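Local coordinates for YkuI protein (Bacillus subtilis, PDB 2BAS), which probably acts as a phosphodiesterase that cleaves the second messenger cyclic di-GMP through its EAL domain, at residues A78-E82 and E83-E87; L241-A244 and W245-G249; K271-L274 and K275-H279. All blocks are in the same frame, centred on the assembly; numbering follows the deposited sequence.

Interaction 1 (A78-E82 and E83-E87)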
ATOM      1  N   ALA A  78     -30.146 -16.626  -5.920  1.00 71.18           N
ATOM      2  CA  ALA A  78     -30.066 -17.101  -4.543  1.00 70.13           C
ATOM      3  C   ALA A  78     -31.014 -18.260  -4.225  1.00 69.44           C
ATOM      4  O   ALA A  78     -30.753 -19.048  -3.308  1.00 68.45           O
ATOM      5  CB  ALA A  78     -30.287 -15.940  -3.582  1.00 70.56           C
ATOM      6  N   GLY A  79     -32.103 -18.359  -4.987  1.00 68.58           N
ATOM      7  CA  GLY A  79     -33.118 -19.396  -4.775  1.00 67.62           C
ATOM      8  C   GLY A  79     -32.857 -20.738  -5.445  1.00 66.63           C
ATOM      9  O   GLY A  79     -33.653 -21.672  -5.290  1.00 66.96           O
ATOM     10  N   ILE A  80     -31.755 -20.827  -6.193  1.00 65.45           N
ATOM     11  CA  ILE A  80     -31.345 -22.061  -6.874  1.00 63.39           C
ATOM     12  C   ILE A  80     -30.370 -22.821  -5.974  1.00 62.47           C
ATOM     13  O   ILE A  80     -29.254 -22.334  -5.735  1.00 61.14           O
ATOM     14  CB  ILE A  80     -30.667 -21.771  -8.252  1.00 63.42           C
ATOM     15  CG1 ILE A  80     -31.617 -21.026  -9.191  1.00 63.19           C
ATOM     16  CG2 ILE A  80     -30.185 -23.062  -8.920  1.00 62.42           C
ATOM     17  CD1 ILE A  80     -30.927 -20.445 -10.411  1.00 63.08           C
ATOM     18  N   PRO A  81     -30.784 -24.010  -5.473  1.00 61.45           N
ATOM     19  CA  PRO A  81     -29.941 -24.827  -4.594  1.00 61.64           C
ATOM     20  C   PRO A  81     -28.622 -25.183  -5.260  1.00 61.89           C
ATOM     21  O   PRO A  81     -28.539 -25.234  -6.492  1.00 61.30           O
ATOM     22  CB  PRO A  81     -30.773 -26.088  -4.364  1.00 61.09           C
ATOM     23  CG  PRO A  81     -32.164 -25.680  -4.616  1.00 62.81           C
ATOM     24  CD  PRO A  81     -32.087 -24.650  -5.711  1.00 62.33           C
ATOM     25  N   GLU A  82     -27.607 -25.430  -4.438  1.00 62.05           N
ATOM     26  CA  GLU A  82     -26.247 -25.647  -4.918  1.00 63.53           C
ATOM     27  C   GLU A  82     -26.123 -26.895  -5.763  1.00 62.71           C
ATOM     28  O   GLU A  82     -25.353 -26.909  -6.718  1.00 62.58           O
ATOM     29  CB  GLU A  82     -25.252 -25.683  -3.760  1.00 64.83           C
ATOM     30  CG  GLU A  82     -25.333 -24.469  -2.833  1.00 70.08           C
ATOM     31  CD  GLU A  82     -26.479 -24.577  -1.843  1.00 75.44           C
ATOM     32  OE1 GLU A  82     -26.577 -25.626  -1.165  1.00 76.33           O
ATOM     33  OE2 GLU A  82     -27.279 -23.617  -1.748  1.00 77.00           O
ATOM     34  N   GLU A  83     -26.881 -27.935  -5.412  1.00 63.03           N
ATOM     35  CA  GLU A  83     -26.953 -29.164  -6.205  1.00 63.38           C
ATOM     36  C   GLU A  83     -26.900 -28.811  -7.680  1.00 61.76           C
ATOM     37  O   GLU A  83     -26.071 -29.318  -8.432  1.00 62.14           O
ATOM     38  CB  GLU A  83     -28.281 -29.893  -5.978  1.00 62.80           C
ATOM     39  CG  GLU A  83     -28.685 -30.168  -4.544  1.00 66.29           C
ATOM     40  CD  GLU A  83     -30.060 -30.825  -4.463  1.00 68.23           C
ATOM     41  OE1 GLU A  83     -30.400 -31.636  -5.360  1.00 75.38           O
ATOM     42  OE2 GLU A  83     -30.808 -30.532  -3.503  1.00 73.76           O
ATOM     43  N   TYR A  84     -27.803 -27.908  -8.063  1.00 61.09           N
ATOM     44  CA  TYR A  84     -28.042 -27.540  -9.450  1.00 59.38           C
ATOM     45  C   TYR A  84     -27.000 -26.612 -10.057  1.00 58.62           C
ATOM     46  O   TYR A  84     -26.712 -26.713 -11.250  1.00 58.43           O
ATOM     47  CB  TYR A  84     -29.464 -26.986  -9.606  1.00 58.58           C
ATOM     48  CG  TYR A  84     -30.522 -28.018  -9.268  1.00 57.14           C
ATOM     49  CD1 TYR A  84     -31.221 -27.969  -8.061  1.00 58.16           C
ATOM     50  CD2 TYR A  84     -30.801 -29.065 -10.146  1.00 58.38           C
ATOM     51  CE1 TYR A  84     -32.197 -28.928  -7.750  1.00 56.19           C
ATOM     52  CE2 TYR A  84     -31.764 -30.025  -9.847  1.00 59.07           C
ATOM     53  CZ  TYR A  84     -32.455 -29.950  -8.651  1.00 56.36           C
ATOM     54  OH  TYR A  84     -33.388 -30.910  -8.371  1.00 54.88           O
ATOM     55  N   LYS A  85     -26.428 -25.724  -9.247  1.00 58.27           N
ATOM     56  CA  LYS A  85     -25.364 -24.849  -9.727  1.00 58.25           C
ATOM     57  C   LYS A  85     -24.117 -25.681 -10.027  1.00 58.69           C
ATOM     58  O   LYS A  85     -23.456 -25.482 -11.057  1.00 58.02           O
ATOM     59  CB  LYS A  85     -25.037 -23.741  -8.725  1.00 58.58           C
ATOM     60  CG  LYS A  85     -26.113 -22.677  -8.558  1.00 59.63           C
ATOM     61  CD  LYS A  85     -25.497 -21.394  -8.015  1.00 64.10           C
ATOM     62  CE  LYS A  85     -26.537 -20.320  -7.720  1.00 64.54           C
ATOM     63  NZ  LYS A  85     -26.846 -20.211  -6.273  1.00 67.65           N
ATOM     64  N   LEU A  86     -23.817 -26.623  -9.134  1.00 58.92           N
ATOM     65  CA  LEU A  86     -22.676 -27.523  -9.307  1.00 59.69           C
ATOM     66  C   LEU A  86     -22.847 -28.441 -10.519  1.00 59.40           C
ATOM     67  O   LEU A  86     -21.877 -28.697 -11.226  1.00 59.96           O
ATOM     68  CB  LEU A  86     -22.392 -28.336  -8.031  1.00 59.36           C
ATOM     69  CG  LEU A  86     -21.792 -27.585  -6.830  1.00 60.73           C
ATOM     70  CD1 LEU A  86     -21.837 -28.442  -5.559  1.00 57.36           C
ATOM     71  CD2 LEU A  86     -20.365 -27.070  -7.095  1.00 54.76           C
ATOM     72  N   GLU A  87     -24.068 -28.918 -10.761  1.00 58.08           N
ATOM     73  CA  GLU A  87     -24.350 -29.735 -11.948  1.00 59.33           C
ATOM     74  C   GLU A  87     -24.008 -29.018 -13.266  1.00 58.43           C
ATOM     75  O   GLU A  87     -23.438 -29.614 -14.184  1.00 58.56           O
ATOM     76  CB  GLU A  87     -25.814 -30.192 -11.964  1.00 59.68           C
ATOM     77  CG  GLU A  87     -26.144 -31.221 -13.053  1.00 59.08           C
ATOM     78  CD  GLU A  87     -27.592 -31.703 -13.016  1.00 61.01           C
ATOM     79  OE1 GLU A  87     -27.987 -32.468 -13.927  1.00 67.87           O
ATOM     80  OE2 GLU A  87     -28.337 -31.330 -12.081  1.00 63.15           O
TER

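Interaction 2 (L241-A244 and W245-G249)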
ATOM      1  N   LEU A 241      -5.832   0.454 -20.575  1.00 61.65           N
ATOM      2  CA  LEU A 241      -4.650  -0.320 -20.938  1.00 61.81           C
ATOM      3  C   LEU A 241      -3.406   0.466 -20.550  1.00 62.71           C
ATOM      4  O   LEU A 241      -2.476  -0.081 -19.949  1.00 63.18           O
ATOM      5  CB  LEU A 241      -4.640  -0.626 -22.437  1.00 62.23           C
ATOM      6  CG  LEU A 241      -3.481  -1.485 -22.954  1.00 61.17           C
ATOM      7  CD1 LEU A 241      -3.447  -2.855 -22.273  1.00 60.52           C
ATOM      8  CD2 LEU A 241      -3.552  -1.625 -24.464  1.00 61.19           C
ATOM      9  N   GLN A 242      -3.408   1.754 -20.897  1.00 63.26           N
ATOM     10  CA  GLN A 242      -2.390   2.704 -20.463  1.00 63.71           C
ATOM     11  C   GLN A 242      -2.195   2.585 -18.958  1.00 63.31           C
ATOM     12  O   GLN A 242      -1.081   2.354 -18.488  1.00 64.18           O
ATOM     13  CB  GLN A 242      -2.806   4.132 -20.866  1.00 64.91           C
ATOM     14  CG  GLN A 242      -2.434   5.265 -19.887  1.00 69.14           C
ATOM     15  CD  GLN A 242      -0.983   5.707 -19.981  1.00 74.50           C
ATOM     16  OE1 GLN A 242      -0.575   6.374 -20.944  1.00 72.08           O
ATOM     17  NE2 GLN A 242      -0.198   5.358 -18.965  1.00 74.23           N
ATOM     18  N   TYR A 243      -3.285   2.699 -18.207  1.00 62.77           N
ATOM     19  CA  TYR A 243      -3.193   2.663 -16.761  1.00 63.15           C
ATOM     20  C   TYR A 243      -2.537   1.382 -16.246  1.00 63.30           C
ATOM     21  O   TYR A 243      -1.620   1.447 -15.421  1.00 63.88           O
ATOM     22  CB  TYR A 243      -4.555   2.879 -16.107  1.00 64.70           C
ATOM     23  CG  TYR A 243      -4.455   2.898 -14.611  1.00 67.84           C
ATOM     24  CD1 TYR A 243      -4.218   4.088 -13.932  1.00 67.35           C
ATOM     25  CD2 TYR A 243      -4.563   1.712 -13.868  1.00 71.03           C
ATOM     26  CE1 TYR A 243      -4.101   4.104 -12.541  1.00 70.74           C
ATOM     27  CE2 TYR A 243      -4.446   1.715 -12.480  1.00 72.36           C
ATOM     28  CZ  TYR A 243      -4.215   2.917 -11.824  1.00 72.90           C
ATOM     29  OH  TYR A 243      -4.103   2.931 -10.453  1.00 77.12           O
ATOM     30  N   ALA A 244      -3.010   0.233 -16.730  1.00 61.64           N
ATOM     31  CA  ALA A 244      -2.509  -1.074 -16.292  1.00 61.20           C
ATOM     32  C   ALA A 244      -1.008  -1.193 -16.503  1.00 61.58           C
ATOM     33  O   ALA A 244      -0.255  -1.601 -15.613  1.00 60.56           O
ATOM     34  CB  ALA A 244      -3.228  -2.184 -17.037  1.00 60.42           C
ATOM     35  N   TRP A 245      -0.580  -0.811 -17.699  1.00 61.71           N
ATOM     36  CA  TRP A 245       0.808  -0.894 -18.066  1.00 60.88           C
ATOM     37  C   TRP A 245       1.712  -0.009 -17.201  1.00 62.47           C
ATOM     38  O   TRP A 245       2.805  -0.433 -16.824  1.00 65.03           O
ATOM     39  CB  TRP A 245       0.958  -0.555 -19.536  1.00 60.11           C
ATOM     40  CG  TRP A 245       2.353  -0.565 -19.971  1.00 60.42           C
ATOM     41  CD1 TRP A 245       3.048  -1.628 -20.457  1.00 58.86           C
ATOM     42  CD2 TRP A 245       3.263   0.539 -19.934  1.00 56.39           C
ATOM     43  NE1 TRP A 245       4.336  -1.250 -20.740  1.00 61.73           N
ATOM     44  CE2 TRP A 245       4.496   0.075 -20.426  1.00 55.41           C
ATOM     45  CE3 TRP A 245       3.151   1.877 -19.533  1.00 54.57           C
ATOM     46  CZ2 TRP A 245       5.608   0.895 -20.544  1.00 58.34           C
ATOM     47  CZ3 TRP A 245       4.260   2.700 -19.648  1.00 60.54           C
ATOM     48  CH2 TRP A 245       5.476   2.206 -20.152  1.00 61.09           C
ATOM     49  N   ARG A 246       1.277   1.209 -16.883  1.00 62.25           N
ATOM     50  CA  ARG A 246       2.127   2.110 -16.089  1.00 62.80           C
ATOM     51  C   ARG A 246       2.094   1.726 -14.606  1.00 62.18           C
ATOM     52  O   ARG A 246       2.943   2.152 -13.830  1.00 61.42           O
ATOM     53  CB  ARG A 246       1.746   3.585 -16.312  1.00 62.97           C
ATOM     54  CG  ARG A 246       0.992   4.228 -15.171  1.00 67.05           C
ATOM     55  CD  ARG A 246      -0.149   5.100 -15.644  1.00 71.18           C
ATOM     56  NE  ARG A 246       0.261   6.422 -16.096  1.00 73.58           N
ATOM     57  CZ  ARG A 246      -0.596   7.371 -16.467  1.00 76.84           C
ATOM     58  NH1 ARG A 246      -1.904   7.125 -16.436  1.00 74.72           N
ATOM     59  NH2 ARG A 246      -0.151   8.562 -16.874  1.00 73.76           N
ATOM     60  N   ASN A 247       1.123   0.895 -14.232  1.00 62.62           N
ATOM     61  CA  ASN A 247       0.938   0.492 -12.843  1.00 62.17           C
ATOM     62  C   ASN A 247       1.259  -0.963 -12.525  1.00 62.22           C
ATOM     63  O   ASN A 247       0.509  -1.623 -11.809  1.00 64.34           O
ATOM     64  CB  ASN A 247      -0.475   0.850 -12.382  1.00 61.67           C
ATOM     65  CG  ASN A 247      -0.633   2.338 -12.142  1.00 63.11           C
ATOM     66  OD1 ASN A 247      -0.202   2.858 -11.120  1.00 58.38           O
ATOM     67  ND2 ASN A 247      -1.238   3.030 -13.093  1.00 63.09           N
ATOM     68  N   GLY A 248       2.375  -1.455 -13.054  1.00 62.37           N
ATOM     69  CA  GLY A 248       2.853  -2.806 -12.756  1.00 62.46           C
ATOM     70  C   GLY A 248       2.067  -3.985 -13.303  1.00 63.05           C
ATOM     71  O   GLY A 248       2.319  -5.121 -12.907  1.00 65.10           O
ATOM     72  N   GLY A 249       1.130  -3.732 -14.213  1.00 63.48           N
ATOM     73  CA  GLY A 249       0.324  -4.800 -14.818  1.00 65.31           C
ATOM     74  C   GLY A 249       1.129  -5.827 -15.592  1.00 66.51           C
ATOM     75  O   GLY A 249       1.805  -5.491 -16.564  1.00 68.40           O
TER
HETATM   76  O   HOH W   1      -1.664   4.534  -8.864  1.00 62.10           O

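Interaction 3 (K271-L274 and K275-H279)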
ATOM      1  N   LYS A 271       0.155  -9.589 -31.011  1.00 61.38           N
ATOM      2  CA  LYS A 271       1.545  -9.136 -30.788  1.00 62.63           C
ATOM      3  C   LYS A 271       1.901  -7.758 -31.372  1.00 62.92           C
ATOM      4  O   LYS A 271       2.510  -6.927 -30.688  1.00 62.21           O
ATOM      5  CB  LYS A 271       2.553 -10.189 -31.275  1.00 62.66           C
ATOM      6  CG  LYS A 271       4.001  -9.937 -30.812  1.00 62.59           C
ATOM      7  CD  LYS A 271       4.931 -11.093 -31.182  1.00 62.86           C
ATOM      8  CE  LYS A 271       4.718 -12.325 -30.279  1.00 63.92           C
ATOM      9  NZ  LYS A 271       5.336 -13.569 -30.836  1.00 64.34           N
ATOM     10  N   GLN A 272       1.523  -7.523 -32.627  1.00 63.01           N
ATOM     11  CA  GLN A 272       1.894  -6.278 -33.303  1.00 63.73           C
ATOM     12  C   GLN A 272       1.182  -5.035 -32.790  1.00 63.22           C
ATOM     13  O   GLN A 272       1.819  -4.010 -32.572  1.00 64.03           O
ATOM     14  CB  GLN A 272       1.773  -6.413 -34.825  1.00 63.53           C
ATOM     15  CG  GLN A 272       2.730  -7.452 -35.396  1.00 66.43           C
ATOM     16  CD  GLN A 272       4.089  -7.426 -34.702  1.00 67.51           C
ATOM     17  OE1 GLN A 272       4.778  -6.404 -34.693  1.00 70.82           O
ATOM     18  NE2 GLN A 272       4.472  -8.555 -34.110  1.00 68.40           N
ATOM     19  N   ARG A 273      -0.127  -5.131 -32.593  1.00 63.16           N
ATOM     20  CA  ARG A 273      -0.909  -4.017 -32.078  1.00 63.53           C
ATOM     21  C   ARG A 273      -0.403  -3.598 -30.694  1.00 63.71           C
ATOM     22  O   ARG A 273      -0.214  -2.410 -30.438  1.00 64.59           O
ATOM     23  CB  ARG A 273      -2.394  -4.383 -32.045  1.00 63.26           C
ATOM     24  CG  ARG A 273      -3.292  -3.348 -31.397  1.00 64.56           C
ATOM     25  CD  ARG A 273      -4.696  -3.897 -31.255  1.00 66.28           C
ATOM     26  NE  ARG A 273      -5.468  -3.183 -30.244  1.00 68.43           N
ATOM     27  CZ  ARG A 273      -6.754  -3.401 -29.986  1.00 68.75           C
ATOM     28  NH1 ARG A 273      -7.437  -4.309 -30.666  1.00 67.59           N
ATOM     29  NH2 ARG A 273      -7.364  -2.700 -29.046  1.00 71.95           N
ATOM     30  N   LEU A 274      -0.162  -4.580 -29.824  1.00 63.57           N
ATOM     31  CA  LEU A 274       0.357  -4.325 -28.474  1.00 63.57           C
ATOM     32  C   LEU A 274       1.799  -3.808 -28.476  1.00 63.71           C
ATOM     33  O   LEU A 274       2.108  -2.854 -27.765  1.00 64.19           O
ATOM     34  CB  LEU A 274       0.236  -5.573 -27.586  1.00 62.55           C
ATOM     35  CG  LEU A 274      -1.162  -6.035 -27.143  1.00 63.13           C
ATOM     36  CD1 LEU A 274      -1.085  -7.322 -26.303  1.00 57.74           C
ATOM     37  CD2 LEU A 274      -1.887  -4.936 -26.358  1.00 63.28           C
ATOM     38  N   LYS A 275       2.667  -4.432 -29.275  1.00 63.57           N
ATOM     39  CA  LYS A 275       4.071  -4.024 -29.377  1.00 64.38           C
ATOM     40  C   LYS A 275       4.248  -2.531 -29.649  1.00 64.15           C
ATOM     41  O   LYS A 275       5.056  -1.875 -28.988  1.00 65.08           O
ATOM     42  CB  LYS A 275       4.818  -4.845 -30.435  1.00 65.59           C
ATOM     43  CG  LYS A 275       5.680  -5.994 -29.895  1.00 67.67           C
ATOM     44  CD  LYS A 275       7.145  -5.583 -29.652  1.00 69.85           C
ATOM     45  CE  LYS A 275       7.341  -4.825 -28.344  1.00 73.14           C
ATOM     46  NZ  LYS A 275       8.752  -4.394 -28.135  1.00 75.38           N
ATOM     47  N   THR A 276       3.488  -1.998 -30.603  1.00 63.34           N
ATOM     48  CA  THR A 276       3.570  -0.577 -30.939  1.00 63.41           C
ATOM     49  C   THR A 276       2.820   0.279 -29.926  1.00 63.68           C
ATOM     50  O   THR A 276       3.277   1.362 -29.567  1.00 64.13           O
ATOM     51  CB  THR A 276       3.043  -0.245 -32.366  1.00 63.73           C
ATOM     52  OG1 THR A 276       1.611  -0.236 -32.374  1.00 62.12           O
ATOM     53  CG2 THR A 276       3.573  -1.236 -33.415  1.00 63.90           C
ATOM     54  N   GLU A 277       1.672  -0.207 -29.464  1.00 63.75           N
ATOM     55  CA  GLU A 277       0.870   0.545 -28.508  1.00 64.46           C
ATOM     56  C   GLU A 277       1.633   0.776 -27.196  1.00 64.10           C
ATOM     57  O   GLU A 277       1.448   1.806 -26.536  1.00 63.31           O
ATOM     58  CB  GLU A 277      -0.485  -0.133 -28.282  1.00 65.05           C
ATOM     59  CG  GLU A 277      -1.547   0.774 -27.659  1.00 67.54           C
ATOM     60  CD  GLU A 277      -2.959   0.471 -28.152  1.00 72.94           C
ATOM     61  OE1 GLU A 277      -3.705   1.441 -28.411  1.00 75.74           O
ATOM     62  OE2 GLU A 277      -3.323  -0.723 -28.294  1.00 73.64           O
ATOM     63  N   PHE A 278       2.508  -0.167 -26.841  1.00 63.72           N
ATOM     64  CA  PHE A 278       3.354  -0.004 -25.663  1.00 64.02           C
ATOM     65  C   PHE A 278       4.477   1.010 -25.891  1.00 65.19           C
ATOM     66  O   PHE A 278       4.863   1.727 -24.962  1.00 66.30           O
ATOM     67  CB  PHE A 278       3.920  -1.341 -25.160  1.00 63.05           C
ATOM     68  CG  PHE A 278       2.884  -2.271 -24.565  1.00 62.98           C
ATOM     69  CD1 PHE A 278       1.639  -1.796 -24.143  1.00 62.95           C
ATOM     70  CD2 PHE A 278       3.174  -3.625 -24.387  1.00 63.29           C
ATOM     71  CE1 PHE A 278       0.684  -2.659 -23.587  1.00 60.10           C
ATOM     72  CE2 PHE A 278       2.229  -4.498 -23.829  1.00 59.22           C
ATOM     73  CZ  PHE A 278       0.984  -4.011 -23.428  1.00 59.13           C
ATOM     74  N   HIS A 279       5.002   1.067 -27.119  1.00 65.53           N
ATOM     75  CA  HIS A 279       6.056   2.026 -27.461  1.00 66.02           C
ATOM     76  C   HIS A 279       5.599   3.469 -27.283  1.00 64.73           C
ATOM     77  O   HIS A 279       6.399   4.335 -26.928  1.00 64.48           O
ATOM     78  CB  HIS A 279       6.567   1.820 -28.886  1.00 67.57           C
ATOM     79  CG  HIS A 279       7.598   0.741 -29.010  1.00 72.22           C
ATOM     80  ND1 HIS A 279       7.357  -0.449 -29.676  1.00 74.26           N
ATOM     81  CD2 HIS A 279       8.878   0.677 -28.560  1.00 73.50           C
ATOM     82  CE1 HIS A 279       8.443  -1.199 -29.631  1.00 74.41           C
ATOM     83  NE2 HIS A 279       9.380  -0.541 -28.957  1.00 78.00           N
TER

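Interaction 1 (A78-E82 and E83-E87)
Lys85 reaches back over the N-terminal end of helix 82-100 in the EAL domain, and its NZ donates to Ile80 O at 3.3 Å from within the carbonyl plane. The same ammonium also binds Asp77 O, so two loop carbonyls face one charge. Pro81 is the N-cap, where proline suits because no earlier carbonyl of this helix needs the amide hydrogen it lacks. The close-packed side lies beneath the lysine stem: Ile80 CG2, anti to the backbone N (CG1 at chi1 -60°), sits 4.0 Å from Tyr84 CB and 4.1 Å from Lys85 CG. With an alanine in place of Lys85, the carbonyls of Asp77 and Ile80 would probably lose their shared donor, and Ile80 CG2 part of its aliphatic cover. The other side is much looser. Glu82 and Glu83 are exposed there; their negative charges would probably interact favourably with the positive end of the helix dipole. Glu82 nevertheless lays part of its side chain on Leu117 and Leu120. The N-cap carbonyl, Pro81 O, accepts from Tyr84 N at 3.2 Å, the donor well above the carbonyl plane. The i to i+4 bond that follows, Leu86 N to Glu82 O, is 2.9 Å long and almost straight, its N-H...O angle 176°.

Interaction 2 (L241-A244 and W245-G249)
Trp245 N and Arg246 N bond to Leu241 O and Gln242 O in the last turn of helix 238-246, after which Ala244 O accepts from both Asn247 N and Gly249 N, which approach opposite faces of its plane. This is the C-terminal end of the helix in the beta-alpha-beta unit that runs from strand 229-233 to strand 249-252. Both glycines fit the exit: Gly248 has a positive phi of 70°, and at Gly249 a CB would be driven into Ala244 O. Asn247, the first residue to leave helical geometry, folds its amide back over the turn. Its ND2 donates to Tyr243 O at 2.8 Å, a bond that lies close to the amide plane, and the same nitrogen hangs 3.0 Å above the centre of the Tyr243 ring. Amide and ring planes differ by 28°, so the amide is tilted moderately over the aromatic face. Along a neighbouring flank of the helix, Gln242 NE2 rests over one face of the Arg246 guanidinium, toward its rim; two donors meet there, so this is packing and not a hydrogen bond. The Trp245 ring packs outside this turn, on Ile282 of helix 271-311 and Ser369 of the second subunit. One water donates to Asn247 OD1 at 3.2 Å and has a weak 3.3 Å bond with Tyr243 OH.

Interaction 3 (K271-L274 and K275-H279)
Lys275, Thr276, Glu277 and Phe278 send their backbone N-H groups to the carbonyls of Lys271, Gln272, Arg273 and Leu274 in turn, so 271-274 and 275-279 form successive turns of one regular helix. The bonds from Lys275 N to Lys271 O and from Phe278 N to Leu274 O each measure 2.9 Å. Leu274 O also lies over one face of the Phe278 ring, 3.3 Å from CG, and on the same buried side Leu274 CD2 approaches Phe278 CZ at 4.2 Å. Large apolar groups suit these two positions, since Leu274 also packs on Leu257 and the Phe278 ring is also stacked with Trp245 of helix 238-246. The turns open helix 271-311, the long helix that leads from the EAL domain to the C-terminal domain. On another side, Arg273 and Glu277 lie alongside each other, pointing the same way, in an i to i+4 ion pair. The pair is long: Glu277 OE2 stands 3.8 Å from Arg273 NE, at the guanidinium edge and in its plane, the carboxylate and guanidinium planes being 56° apart. CG anti to N in both residues (chi1 174° and -162°) sends the two chains out together. Tyr256 serves both partners, taking a cation-pi contact from Arg273 and hydrogen-bonding through its OH to Glu277 OE1. Thr276 places OG1 between its own N and carbonyl carbon, from where it makes a weak 3.4 Å bond to Arg273 O. The lysines use their reach beyond these turns, each in a salt bridge: Lys271 NZ with Asp268, and Lys275 NZ with Asp344 of the second subunit. His279 ND1 donates weakly to Lys275 O at 2.8 Å.

Overall arrangement
From the N terminus, interactions 1, 2 and 3 come strictly in series. None encloses another and none cross, because each joins consecutive residues and closes just a turn or two of backbone. Interaction 1 starts helix 82-100, about 31 Å from interaction 2 between nearest atoms, and touches neither of the others. Interaction 2 ends helix 238-246 and hands the chain to strand 249-252 of the barrel sheet of the EAL domain; interaction 3 begins helix 271-311. These last two meet directly, with Leu241 CD2 4.2 Å from Leu274 CD2, so the long helix is seated against the EAL domain where it starts. Both also touch the second subunit.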